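Local coordinates for protein ribonucleoside-diphosphate reductase, alpha chain (Actinobacillus ureae ATCC 25976, PDB 6DQX) that probably reduces ribonucleoside diphosphates to deoxyribonucleotides as the catalytic subunit of a class Id ribonucleotide reductase, at residues Lys251-Ala256 and Thr541-Gly546; Gln511-Ile516 and Gly546-Tyr551; Arg43-Glu48 and Pro90-Phe95; Tyr77-Met80 and Tyr84-Leu87. One frame throughout, in Å; residues are numbered along the deposited sequence.

Interactions 1 and 2 share Gly546 and touch each other: together they fasten the chain between helix 532-544 and strand 549-554 to helix 251-256 and to the end of helix 502-513. Both are polar, built on carboxamides and waters; interaction 1 is partly buried and interaction 2 buried. Interactions 3 and 4 lie some 26 to 37 Å from them, measured between centres, and are largely packing of aromatic and aliphatic groups. Interaction 4, wholly buried, joins helix 72-82 to strand 85-87, whereas interaction 3, partly buried, continues with the next helix, 89-94. Trp92 rests against Leu87 where the two meet. Interactions 2 and 4 reach the same sheet at separate strands.

Interaction 1 (Lys251-Ala256 and Thr541-Gly546); sequences KDNANA and TAEELG
The carboxamide of Asn253 lies with one face against Gly546 and a water over the other, on the OD1 side, and its nitrogen edge turned to two carbonyls. Gly546 CA sits over the first face, 3.8 Å from Asn253 CG, and Gly546 C is 3.5 Å from Asn253 ND2. At the nitrogen edge, Asn253 ND2 donates to Glu543 O at 3.0 Å. This bond is fairly straight (154° at the hydrogen) and falls on a lone pair in the carbonyl plane, while the oxygen is tilted a little out of the amide plane, on the Gly546 side. ND2 also donates to Leu547 O, so that one nitrogen ties down the residues flanking the turn. Beyond the other face, the water lies 3.0 Å from Asn253 OD1, a weak bond, and 2.7 Å from Glu543 OE1. That carboxylate oxygen also takes a bond from His216 ND1. Asn253 is swung toward its partner with CG anti to its carbonyl carbon (chi1 -66°), and the Glu543 chain, bent at chi2, passes CG 3.8 Å from Asn253 ND2.

Gly546, at positive phi, ends helix 532-544 in a Schellman motif, and Gly546 N shares Glu543 O with the asparagine at 3.2 Å. The contact thus joins the helix after strand 247-249 to the one before strand 549-554, two antiparallel neighbours in the barrel. Two donors grip a carbonyl in the last helical turn, where the helix dipole would probably make the oxygen a stronger acceptor, and the neutral amide supplies the bond without adding a charge.

Interaction 2 (Gln511-Ile516 and Gly546-Tyr551); sequences QRQKYI and GLKSIY
Gln513 and Lys548 meet in a buried, water-bridged polar contact between the end of helix 502-513 and the start of strand 549-554. The two side chains cross obliquely, the lysine methylenes passing the carboxamide so that Lys548 CE comes within 3.9 Å of Gln513 CD. Gln513 gets there with CG anti to the backbone N (chi1 -169°) and a bend at chi2 (56°), whereas the Lys548 chain runs out extended. Their nitrogens, Gln513 NE2 and Lys548 NZ, stand 3.4 Å apart. Both are donors and do not bond to each other, but each gives a hydrogen bond to Gln518 O, a shared acceptor that lets them lie close.

Gln513 also opens a type I turn that ends at Ile516, closed by a bond from Ile516 N to Gln513 O of 3.1 Å; the chain leaving this turn leads to strand 524-525, which pairs in parallel with strand 549-554 in the sheet of the reductase barrel. On the other side of that strand, Lys548 makes backbone bonds with Phe250. Two waters complete the contact. One donates to Gln513 OE1 at 2.7 Å and accepts from Lys548 N at 2.8 Å, making that oxygen a double acceptor, since Gln520 NE2 reaches it as well. The second accepts from Lys548 NZ at 2.9 Å and lies 2.9 Å from Ile516 O, linking the ammonium group to the last residue of the turn.

Interaction 3 (Arg43-Glu48 and Pro90-Phe95); sequences RGYLLE and PIWSNF
The backbones come closest at Tyr45 and Ser93, with CA atoms 4.9 Å apart, where the chain leaving helix 35-44 passes the short helix 89-94. Tyr45 turns its side chain onto this helix with CG anti to the carbonyl carbon (chi1 -50°). Its root and the near end of its ring do the touching: Tyr45 CB is 3.8 Å from Ser93 OG, and Tyr45 CD2 is 3.7 Å from Trp92 CB. The phenol ring and the five-membered ring of Trp92 are inclined at 31°, with centroids 5.7 Å apart, an oblique aromatic pair. Leu46 adds a looser contact farther along the indole, Leu46 CD2 lying 4.2 Å from Trp92 CE3. Ser93 OG is engaged by Ser89 O within its own helix and offers Tyr45 mainly van der Waals contact. A water sits between the backbones, 2.9 Å from Tyr45 O and 3.0 Å from Trp92 O; Arg55 NE also bonds to the latter.

Around this pair, Tyr45 rests on Ser419 and Ile423 of helix 418-423, Trp92 leans on Ile56 of helix 52-67, and Ile91 and Phe95 turn to helix 308-327, so that helix 89-94 packs between helices 52-67 and 308-327, while Tyr45 bridges from it to helix 418-423.

Interaction 4 (Tyr77-Met80 and Tyr84-Leu87); sequences YHYM and YFSL
An aromatic cluster of Tyr79, Tyr84 and Phe85 fills the tight turn-back from helix 72-82 into strand 85-87, extended by a Met-aromatic contact from Met80. Tyr79 CB stands over one face of the Phe85 ring, 3.9 Å from its centroid and 24° off the normal, a CH-pi contact. On its other flank, Tyr79 CD1 meets the edge of the Tyr84 ring at CD2, 3.4 Å away, the two phenols inclined at 31°. Met80 bends at chi2 (-72°) and again at chi3, which brings the sulfur round to the strand. Met80 SD approaches the edge of the Phe85 ring, 5.2 Å from its centroid, and Met80 CE reaches Leu87 CD1 at 3.8 Å.

The backbones are joined by a fairly straight bond from Tyr84 N to Tyr79 O of 3.1 Å. One water donates to both Met80 O, at 2.9 Å, and Phe85 O, at 2.7 Å. Strand 85-87 pairs with strand 288-296, while Ala308 of helix 308-327 touches both Tyr79 and Phe85. The polar ends are met outside the cluster, Tyr79 OH by Lys75 and Tyr84 OH by Glu302, so these phenols can bury their rings against carbon while their hydroxyls keep polar partners; the sulfur of Met80 serves Phe85 and Leu87.

Interaction 1 (Lys251-Ala256 and Thr541-Gly546)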
loop_
_atom_site.group_PDB
_atom_site.type_symbol
_atom_site.label_atom_id
_atom_site.label_comp_id
_atom_site.label_asym_id
_atom_site.label_seq_id
_atom_site.Cartn_x
_atom_site.Cartn_y
_atom_site.Cartn_z
ATOM N N LYS A 251 24.632 14.158 4.143
ATOM C CA LYS A 251 23.850 14.950 3.211
ATOM C C LYS A 251 24.538 16.233 2.792
ATOM O O LYS A 251 24.344 16.722 1.671
ATOM C CB LYS A 251 22.446 15.225 3.787
ATOM C CG LYS A 251 22.417 15.925 5.145
ATOM C CD LYS A 251 20.970 16.100 5.604
ATOM C CE LYS A 251 20.873 16.383 7.087
ATOM N NZ LYS A 251 19.469 16.736 7.477
ATOM N N ASP A 252 25.348 16.806 3.670
ATOM C CA ASP A 252 26.031 18.034 3.315
ATOM C C ASP A 252 27.216 17.766 2.353
ATOM O O ASP A 252 27.434 18.552 1.425
ATOM C CB ASP A 252 26.408 18.820 4.572
ATOM C CG ASP A 252 25.166 19.359 5.309
ATOM O OD1 ASP A 252 24.193 19.834 4.654
ATOM O OD2 ASP A 252 25.162 19.301 6.553
ATOM N N ASN A 253 27.884 16.622 2.509
ATOM C CA ASN A 253 28.897 16.186 1.538
ATOM C C ASN A 253 28.251 15.859 0.183
ATOM O O ASN A 253 28.773 16.268 -0.871
ATOM C CB ASN A 253 29.702 14.998 2.047
ATOM C CG ASN A 253 30.559 15.335 3.264
ATOM O OD1 ASN A 253 30.818 16.510 3.561
ATOM N ND2 ASN A 253 30.961 14.299 4.012
ATOM N N ALA A 254 27.099 15.160 0.216
ATOM C CA ALA A 254 26.388 14.837 -1.018
ATOM C C ALA A 254 25.995 16.106 -1.768
ATOM O O ALA A 254 26.192 16.204 -2.978
ATOM C CB ALA A 254 25.163 13.995 -0.715
ATOM N N ASN A 255 25.445 17.098 -1.057
ATOM C CA ASN A 255 24.996 18.293 -1.741
ATOM C C ASN A 255 26.142 19.209 -2.160
ATOM O O ASN A 255 26.074 19.835 -3.233
ATOM C CB ASN A 255 23.903 18.975 -0.934
ATOM C CG ASN A 255 22.575 18.252 -1.113
ATOM O OD1 ASN A 255 21.947 18.380 -2.156
ATOM N ND2 ASN A 255 22.199 17.430 -0.153
ATOM N N ALA A 256 27.198 19.248 -1.356
ATOM C CA ALA A 256 28.402 20.027 -1.735
ATOM C C ALA A 256 29.113 19.430 -2.965
ATOM O O ALA A 256 29.785 20.165 -3.746
ATOM C CB ALA A 256 29.356 20.158 -0.564
ATOM N N THR A 541 35.686 10.461 10.701
ATOM C CA THR A 541 36.712 10.682 9.672
ATOM C C THR A 541 36.114 10.588 8.268
ATOM O O THR A 541 36.420 11.434 7.418
ATOM C CB THR A 541 37.863 9.708 9.850
ATOM O OG1 THR A 541 38.505 10.005 11.099
ATOM C CG2 THR A 541 38.875 9.812 8.712
ATOM N N ALA A 542 35.220 9.615 8.061
ATOM C CA ALA A 542 34.523 9.470 6.779
ATOM C C ALA A 542 33.826 10.753 6.377
ATOM O O ALA A 542 34.011 11.240 5.249
ATOM C CB ALA A 542 33.536 8.312 6.813
ATOM N N GLU A 543 33.040 11.324 7.300
ATOM C CA GLU A 543 32.374 12.592 7.038
ATOM C C GLU A 543 33.375 13.725 6.832
ATOM O O GLU A 543 33.201 14.549 5.930
ATOM C CB GLU A 543 31.403 12.990 8.167
ATOM C CG GLU A 543 30.620 14.274 7.845
ATOM C CD GLU A 543 31.221 15.563 8.398
ATOM O OE1 GLU A 543 30.749 16.652 8.003
ATOM O OE2 GLU A 543 32.163 15.514 9.213
ATOM N N GLU A 544 34.386 13.796 7.688
ATOM C CA GLU A 544 35.400 14.866 7.571
ATOM C C GLU A 544 36.125 14.849 6.223
ATOM O O GLU A 544 36.402 15.892 5.656
ATOM C CB GLU A 544 36.447 14.792 8.690
ATOM C CG GLU A 544 35.981 15.391 9.998
ATOM C CD GLU A 544 36.886 15.019 11.161
ATOM O OE1 GLU A 544 38.123 14.959 10.944
ATOM O OE2 GLU A 544 36.350 14.775 12.280
ATOM N N LEU A 545 36.402 13.658 5.721
ATOM C CA LEU A 545 37.102 13.509 4.439
ATOM C C LEU A 545 36.227 13.703 3.195
ATOM O O LEU A 545 36.741 13.703 2.099
ATOM C CB LEU A 545 37.828 12.180 4.397
ATOM C CG LEU A 545 39.002 12.044 5.373
ATOM C CD1 LEU A 545 39.685 10.705 5.218
ATOM C CD2 LEU A 545 40.015 13.182 5.189
ATOM N N GLY A 546 34.912 13.871 3.370
ATOM C CA GLY A 546 33.999 14.202 2.282
ATOM C C GLY A 546 33.214 13.043 1.693
ATOM O O GLY A 546 32.588 13.229 0.650
HETATM O O HOH W 1 29.023 16.877 5.991
#

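Interaction 2 (Gln511-Ile516 and Gly546-Tyr551)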
loop_
_atom_site.group_PDB
_atom_site.type_symbol
_atom_site.label_atom_id
_atom_site.label_comp_id
_atom_site.label_asym_id
_atom_site.label_seq_id
_atom_site.Cartn_x
_atom_site.Cartn_y
_atom_site.Cartn_z
ATOM N N GLN A 511 39.787 9.855 -1.592
ATOM C CA GLN A 511 40.686 10.285 -2.649
ATOM C C GLN A 511 40.041 10.272 -4.019
ATOM O O GLN A 511 40.175 11.245 -4.759
ATOM C CB GLN A 511 41.959 9.456 -2.647
ATOM C CG GLN A 511 42.969 9.854 -3.711
ATOM C CD GLN A 511 44.068 8.817 -3.934
ATOM O OE1 GLN A 511 43.905 7.620 -3.657
ATOM N NE2 GLN A 511 45.215 9.291 -4.438
ATOM N N ARG A 512 39.343 9.174 -4.371
ATOM C CA ARG A 512 38.724 9.080 -5.683
ATOM C C ARG A 512 37.404 9.874 -5.821
ATOM O O ARG A 512 36.993 10.157 -6.943
ATOM C CB ARG A 512 38.556 7.617 -6.116
ATOM C CG ARG A 512 37.437 6.841 -5.401
ATOM C CD ARG A 512 37.301 5.432 -5.967
ATOM N NE ARG A 512 38.312 4.522 -5.478
ATOM C CZ ARG A 512 38.251 3.800 -4.356
ATOM N NH1 ARG A 512 37.207 3.829 -3.535
ATOM N NH2 ARG A 512 39.251 3.012 -4.045
ATOM N N GLN A 513 36.795 10.267 -4.702
ATOM C CA GLN A 513 35.520 10.984 -4.733
ATOM C C GLN A 513 35.553 12.249 -5.566
ATOM O O GLN A 513 34.542 12.576 -6.192
ATOM C CB GLN A 513 34.988 11.277 -3.342
ATOM C CG GLN A 513 33.542 11.783 -3.289
ATOM C CD GLN A 513 32.555 10.838 -3.964
ATOM O OE1 GLN A 513 32.295 9.750 -3.471
ATOM N NE2 GLN A 513 32.025 11.251 -5.123
ATOM N N LYS A 514 36.696 12.945 -5.622
ATOM C CA LYS A 514 36.759 14.160 -6.434
ATOM C C LYS A 514 36.542 13.917 -7.923
ATOM O O LYS A 514 36.172 14.850 -8.661
ATOM C CB LYS A 514 38.068 14.941 -6.212
ATOM C CG LYS A 514 39.307 14.315 -6.825
ATOM C CD LYS A 514 40.555 15.131 -6.498
ATOM C CE LYS A 514 41.009 14.917 -5.066
ATOM N NZ LYS A 514 41.534 13.551 -4.813
ATOM N N TYR A 515 36.755 12.676 -8.377
ATOM C CA TYR A 515 36.558 12.304 -9.769
ATOM C C TYR A 515 35.212 11.649 -10.088
ATOM O O TYR A 515 35.004 11.223 -11.221
ATOM C CB TYR A 515 37.640 11.313 -10.164
ATOM C CG TYR A 515 39.015 11.866 -9.971
ATOM C CD1 TYR A 515 39.417 12.975 -10.685
ATOM C CD2 TYR A 515 39.907 11.293 -9.072
ATOM C CE1 TYR A 515 40.700 13.515 -10.515
ATOM C CE2 TYR A 515 41.186 11.839 -8.883
ATOM C CZ TYR A 515 41.570 12.919 -9.633
ATOM O OH TYR A 515 42.833 13.470 -9.468
ATOM N N ILE A 516 34.321 11.567 -9.101
ATOM C CA ILE A 516 33.056 10.802 -9.228
ATOM C C ILE A 516 31.926 11.761 -8.903
ATOM O O ILE A 516 31.829 12.294 -7.785
ATOM C CB ILE A 516 33.042 9.595 -8.255
ATOM C CG1 ILE A 516 34.120 8.571 -8.636
ATOM C CG2 ILE A 516 31.659 8.914 -8.250
ATOM C CD1 ILE A 516 34.428 7.571 -7.535
ATOM N N GLY A 546 34.912 13.871 3.370
ATOM C CA GLY A 546 33.999 14.202 2.282
ATOM C C GLY A 546 33.214 13.043 1.693
ATOM O O GLY A 546 32.588 13.229 0.650
ATOM N N LEU A 547 33.252 11.855 2.318
ATOM C CA LEU A 547 32.461 10.705 1.833
ATOM C C LEU A 547 30.989 11.081 1.898
ATOM O O LEU A 547 30.556 11.777 2.831
ATOM C CB LEU A 547 32.685 9.422 2.639
ATOM C CG LEU A 547 33.797 8.514 2.134
ATOM C CD1 LEU A 547 35.101 9.251 2.226
ATOM C CD2 LEU A 547 33.859 7.201 2.889
ATOM N N LYS A 548 30.254 10.687 0.870
ATOM C CA LYS A 548 28.821 11.048 0.796
ATOM C C LYS A 548 27.940 9.987 1.464
ATOM O O LYS A 548 26.773 10.277 1.820
ATOM C CB LYS A 548 28.398 11.263 -0.650
ATOM C CG LYS A 548 29.230 12.293 -1.383
ATOM C CD LYS A 548 28.928 12.271 -2.869
ATOM C CE LYS A 548 29.602 13.401 -3.577
ATOM N NZ LYS A 548 29.374 13.432 -5.047
ATOM N N SER A 549 28.475 8.781 1.649
ATOM C CA SER A 549 27.719 7.690 2.268
ATOM C C SER A 549 28.614 6.598 2.812
ATOM O O SER A 549 29.807 6.523 2.476
ATOM C CB SER A 549 26.721 7.073 1.271
ATOM O OG SER A 549 27.394 6.516 0.147
ATOM N N ILE A 550 28.043 5.782 3.681
ATOM C CA ILE A 550 28.599 4.498 4.082
ATOM C C ILE A 550 27.464 3.482 3.933
ATOM O O ILE A 550 26.312 3.787 4.259
ATOM C CB ILE A 550 29.114 4.489 5.544
ATOM C CG1 ILE A 550 30.356 5.376 5.714
ATOM C CG2 ILE A 550 29.424 3.072 5.997
ATOM C CD1 ILE A 550 31.605 4.847 5.055
ATOM N N TYR A 551 27.803 2.286 3.467
ATOM C CA TYR A 551 26.847 1.210 3.212
ATOM C C TYR A 551 26.770 0.275 4.441
ATOM O O TYR A 551 26.298 0.737 5.462
ATOM C CB TYR A 551 27.234 0.519 1.909
ATOM C CG TYR A 551 26.221 -0.388 1.234
ATOM C CD1 TYR A 551 24.848 -0.273 1.458
ATOM C CD2 TYR A 551 26.654 -1.349 0.329
ATOM C CE1 TYR A 551 23.952 -1.112 0.794
ATOM C CE2 TYR A 551 25.780 -2.160 -0.340
ATOM C CZ TYR A 551 24.434 -2.045 -0.093
ATOM O OH TYR A 551 23.589 -2.874 -0.762
HETATM O O HOH W 2 31.373 9.013 -1.082
HETATM O O HOH W 3 31.732 14.636 -6.120
#

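Interaction 3 (Arg43-Glu48 and Pro90-Phe95)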
loop_
_atom_site.group_PDB
_atom_site.type_symbol
_atom_site.label_atom_id
_atom_site.label_comp_id
_atom_site.label_asym_id
_atom_site.label_seq_id
_atom_site.Cartn_x
_atom_site.Cartn_y
_atom_site.Cartn_z
ATOM N N ARG A 43 20.543 -19.435 -15.702
ATOM C CA ARG A 43 19.650 -19.629 -14.577
ATOM C C ARG A 43 19.016 -18.350 -14.070
ATOM O O ARG A 43 17.917 -18.396 -13.536
ATOM C CB ARG A 43 20.383 -20.329 -13.439
ATOM C CG ARG A 43 20.711 -21.753 -13.801
ATOM C CD ARG A 43 21.606 -22.399 -12.783
ATOM N NE ARG A 43 21.618 -23.842 -12.984
ATOM C CZ ARG A 43 22.172 -24.718 -12.149
ATOM N NH1 ARG A 43 22.783 -24.314 -11.034
ATOM N NH2 ARG A 43 22.111 -26.016 -12.432
ATOM N N GLY A 44 19.706 -17.223 -14.236
ATOM C CA GLY A 44 19.253 -15.934 -13.716
ATOM C C GLY A 44 18.588 -14.998 -14.717
ATOM O O GLY A 44 17.504 -14.475 -14.449
ATOM N N TYR A 45 19.244 -14.762 -15.853
ATOM C CA TYR A 45 18.927 -13.594 -16.706
ATOM C C TYR A 45 18.417 -13.877 -18.097
ATOM O O TYR A 45 17.669 -13.059 -18.633
ATOM C CB TYR A 45 20.147 -12.667 -16.859
ATOM C CG TYR A 45 20.845 -12.258 -15.579
ATOM C CD1 TYR A 45 20.169 -12.180 -14.356
ATOM C CD2 TYR A 45 22.187 -11.902 -15.598
ATOM C CE1 TYR A 45 20.829 -11.816 -13.189
ATOM C CE2 TYR A 45 22.845 -11.515 -14.437
ATOM C CZ TYR A 45 22.166 -11.487 -13.240
ATOM O OH TYR A 45 22.813 -11.125 -12.087
ATOM N N LEU A 46 18.817 -14.994 -18.699
ATOM C CA LEU A 46 18.514 -15.254 -20.107
ATOM C C LEU A 46 17.188 -15.978 -20.235
ATOM O O LEU A 46 16.888 -16.865 -19.430
ATOM C CB LEU A 46 19.596 -16.128 -20.737
ATOM C CG LEU A 46 21.003 -15.522 -20.735
ATOM C CD1 LEU A 46 21.995 -16.545 -21.240
ATOM C CD2 LEU A 46 21.039 -14.261 -21.588
ATOM N N LEU A 47 16.418 -15.606 -21.244
ATOM C CA LEU A 47 15.209 -16.352 -21.588
ATOM C C LEU A 47 15.594 -17.736 -22.106
ATOM O O LEU A 47 16.618 -17.891 -22.779
ATOM C CB LEU A 47 14.377 -15.589 -22.620
ATOM C CG LEU A 47 13.583 -14.429 -21.994
ATOM C CD1 LEU A 47 13.139 -13.444 -23.057
ATOM C CD2 LEU A 47 12.380 -14.934 -21.200
ATOM N N GLU A 48 14.787 -18.745 -21.758
ATOM C CA GLU A 48 14.971 -20.102 -22.262
ATOM C C GLU A 48 15.162 -20.022 -23.768
ATOM O O GLU A 48 14.445 -19.294 -24.455
ATOM C CB GLU A 48 13.759 -20.983 -21.900
ATOM C CG GLU A 48 13.702 -22.338 -22.606
ATOM C CD GLU A 48 12.623 -23.243 -22.030
ATOM O OE1 GLU A 48 12.824 -23.778 -20.916
ATOM O OE2 GLU A 48 11.574 -23.421 -22.688
ATOM N N PRO A 90 19.624 -5.750 -14.833
ATOM C CA PRO A 90 18.475 -5.295 -15.631
ATOM C C PRO A 90 18.746 -5.178 -17.138
ATOM O O PRO A 90 17.861 -5.438 -17.941
ATOM C CB PRO A 90 18.140 -3.925 -15.022
ATOM C CG PRO A 90 18.639 -4.005 -13.621
ATOM C CD PRO A 90 19.915 -4.789 -13.749
ATOM N N ILE A 91 19.966 -4.794 -17.522
ATOM C CA ILE A 91 20.335 -4.721 -18.934
ATOM C C ILE A 91 20.411 -6.133 -19.543
ATOM O O ILE A 91 19.830 -6.389 -20.612
ATOM C CB ILE A 91 21.663 -3.923 -19.100
ATOM C CG1 ILE A 91 21.375 -2.439 -18.813
ATOM C CG2 ILE A 91 22.260 -4.133 -20.490
ATOM C CD1 ILE A 91 22.588 -1.554 -18.548
ATOM N N TRP A 92 21.097 -7.039 -18.863
ATOM C CA TRP A 92 21.168 -8.456 -19.295
ATOM C C TRP A 92 19.759 -9.006 -19.446
ATOM O O TRP A 92 19.450 -9.698 -20.428
ATOM C CB TRP A 92 21.902 -9.335 -18.283
ATOM C CG TRP A 92 23.365 -9.456 -18.481
ATOM C CD1 TRP A 92 24.347 -8.851 -17.733
ATOM C CD2 TRP A 92 24.038 -10.236 -19.473
ATOM N NE1 TRP A 92 25.591 -9.199 -18.217
ATOM C CE2 TRP A 92 25.429 -10.047 -19.280
ATOM C CE3 TRP A 92 23.607 -11.068 -20.511
ATOM C CZ2 TRP A 92 26.388 -10.662 -20.085
ATOM C CZ3 TRP A 92 24.562 -11.695 -21.303
ATOM C CH2 TRP A 92 25.937 -11.483 -21.090
ATOM N N SER A 93 18.909 -8.693 -18.473
ATOM C CA SER A 93 17.544 -9.274 -18.453
ATOM C C SER A 93 16.601 -8.697 -19.502
ATOM O O SER A 93 15.839 -9.461 -20.141
ATOM C CB SER A 93 16.924 -9.163 -17.064
ATOM O OG SER A 93 17.654 -9.942 -16.137
ATOM N N ASN A 94 16.633 -7.371 -19.675
ATOM C CA ASN A 94 15.559 -6.634 -20.325
ATOM C C ASN A 94 15.934 -5.756 -21.498
ATOM O O ASN A 94 15.046 -5.355 -22.237
ATOM C CB ASN A 94 14.834 -5.751 -19.273
ATOM C CG ASN A 94 14.418 -6.530 -18.020
ATOM O OD1 ASN A 94 14.512 -6.014 -16.905
ATOM N ND2 ASN A 94 13.967 -7.790 -18.201
ATOM N N PHE A 95 17.208 -5.378 -21.663
ATOM C CA PHE A 95 17.550 -4.424 -22.730
ATOM C C PHE A 95 17.201 -4.942 -24.126
ATOM O O PHE A 95 17.567 -6.062 -24.484
ATOM C CB PHE A 95 19.043 -4.031 -22.676
ATOM C CG PHE A 95 19.444 -3.035 -23.734
ATOM C CD1 PHE A 95 18.954 -1.745 -23.708
ATOM C CD2 PHE A 95 20.299 -3.392 -24.772
ATOM C CE1 PHE A 95 19.306 -0.820 -24.692
ATOM C CE2 PHE A 95 20.648 -2.476 -25.767
ATOM C CZ PHE A 95 20.182 -1.192 -25.711
HETATM O O HOH W 4 17.438 -11.811 -21.235
#

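Interaction 4 (Tyr77-Met80 and Tyr84-Leu87)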
loop_
_atom_site.group_PDB
_atom_site.type_symbol
_atom_site.label_atom_id
_atom_site.label_comp_id
_atom_site.label_asym_id
_atom_site.label_seq_id
_atom_site.Cartn_x
_atom_site.Cartn_y
_atom_site.Cartn_z
ATOM N N TYR A 77 31.028 -5.157 -29.091
ATOM C CA TYR A 77 31.242 -6.603 -29.016
ATOM C C TYR A 77 32.706 -6.946 -28.707
ATOM O O TYR A 77 32.983 -7.789 -27.837
ATOM C CB TYR A 77 30.779 -7.279 -30.319
ATOM C CG TYR A 77 30.734 -8.794 -30.253
ATOM C CD1 TYR A 77 29.630 -9.457 -29.711
ATOM C CD2 TYR A 77 31.784 -9.564 -30.737
ATOM C CE1 TYR A 77 29.584 -10.842 -29.659
ATOM C CE2 TYR A 77 31.745 -10.956 -30.686
ATOM C CZ TYR A 77 30.634 -11.585 -30.147
ATOM O OH TYR A 77 30.573 -12.957 -30.092
ATOM N N HIS A 78 33.633 -6.242 -29.357
ATOM C CA HIS A 78 35.066 -6.436 -29.115
ATOM C C HIS A 78 35.434 -6.195 -27.667
ATOM O O HIS A 78 36.104 -7.019 -27.028
ATOM C CB HIS A 78 35.944 -5.561 -30.038
ATOM C CG HIS A 78 37.409 -5.657 -29.727
ATOM N ND1 HIS A 78 38.137 -6.811 -29.927
ATOM C CD2 HIS A 78 38.273 -4.756 -29.197
ATOM C CE1 HIS A 78 39.386 -6.616 -29.532
ATOM N NE2 HIS A 78 39.492 -5.378 -29.083
ATOM N N TYR A 79 34.984 -5.068 -27.124
ATOM C CA TYR A 79 35.271 -4.786 -25.736
ATOM C C TYR A 79 34.643 -5.788 -24.769
ATOM O O TYR A 79 35.303 -6.195 -23.775
ATOM C CB TYR A 79 34.912 -3.339 -25.401
ATOM C CG TYR A 79 35.742 -2.306 -26.146
ATOM C CD1 TYR A 79 37.122 -2.485 -26.369
ATOM C CD2 TYR A 79 35.161 -1.125 -26.600
ATOM C CE1 TYR A 79 37.879 -1.521 -27.030
ATOM C CE2 TYR A 79 35.905 -0.163 -27.264
ATOM C CZ TYR A 79 37.252 -0.357 -27.478
ATOM O OH TYR A 79 37.977 0.621 -28.125
ATOM N N MET A 80 33.420 -6.239 -25.067
ATOM C CA MET A 80 32.843 -7.358 -24.319
ATOM C C MET A 80 33.738 -8.584 -24.382
ATOM O O MET A 80 34.004 -9.246 -23.346
ATOM C CB MET A 80 31.421 -7.704 -24.812
ATOM C CG MET A 80 30.363 -6.660 -24.491
ATOM S SD MET A 80 29.922 -6.593 -22.745
ATOM C CE MET A 80 28.936 -8.084 -22.614
ATOM N N TYR A 84 36.372 -6.226 -20.837
ATOM C CA TYR A 84 36.486 -4.853 -20.312
ATOM C C TYR A 84 35.222 -4.332 -19.646
ATOM O O TYR A 84 35.328 -3.369 -18.884
ATOM C CB TYR A 84 36.833 -3.866 -21.424
ATOM C CG TYR A 84 38.141 -4.114 -22.153
ATOM C CD1 TYR A 84 39.131 -4.951 -21.637
ATOM C CD2 TYR A 84 38.394 -3.468 -23.344
ATOM C CE1 TYR A 84 40.318 -5.151 -22.310
ATOM C CE2 TYR A 84 39.596 -3.650 -24.022
ATOM C CZ TYR A 84 40.544 -4.492 -23.502
ATOM O OH TYR A 84 41.737 -4.678 -24.185
ATOM N N PHE A 85 34.061 -4.904 -19.991
ATOM C CA PHE A 85 32.711 -4.417 -19.594
ATOM C C PHE A 85 31.950 -5.429 -18.792
ATOM O O PHE A 85 31.837 -6.582 -19.196
ATOM C CB PHE A 85 31.782 -4.208 -20.812
ATOM C CG PHE A 85 32.164 -3.105 -21.729
ATOM C CD1 PHE A 85 33.084 -2.128 -21.380
ATOM C CD2 PHE A 85 31.540 -3.017 -22.972
ATOM C CE1 PHE A 85 33.402 -1.131 -22.265
ATOM C CE2 PHE A 85 31.850 -2.008 -23.857
ATOM C CZ PHE A 85 32.793 -1.060 -23.500
ATOM N N SER A 86 31.323 -4.974 -17.723
ATOM C CA SER A 86 30.265 -5.721 -17.062
ATOM C C SER A 86 28.980 -4.933 -17.291
ATOM O O SER A 86 28.986 -3.720 -17.194
ATOM C CB SER A 86 30.579 -5.827 -15.572
ATOM O OG SER A 86 29.430 -6.112 -14.806
ATOM N N LEU A 87 27.881 -5.634 -17.585
ATOM C CA LEU A 87 26.575 -5.014 -17.783
ATOM C C LEU A 87 25.706 -5.351 -16.593
ATOM O O LEU A 87 25.864 -6.422 -15.976
ATOM C CB LEU A 87 25.908 -5.515 -19.070
ATOM C CG LEU A 87 26.766 -5.514 -20.329
ATOM C CD1 LEU A 87 25.938 -6.014 -21.484
ATOM C CD2 LEU A 87 27.321 -4.134 -20.612
HETATM O O HOH W 5 33.446 -7.778 -20.954
#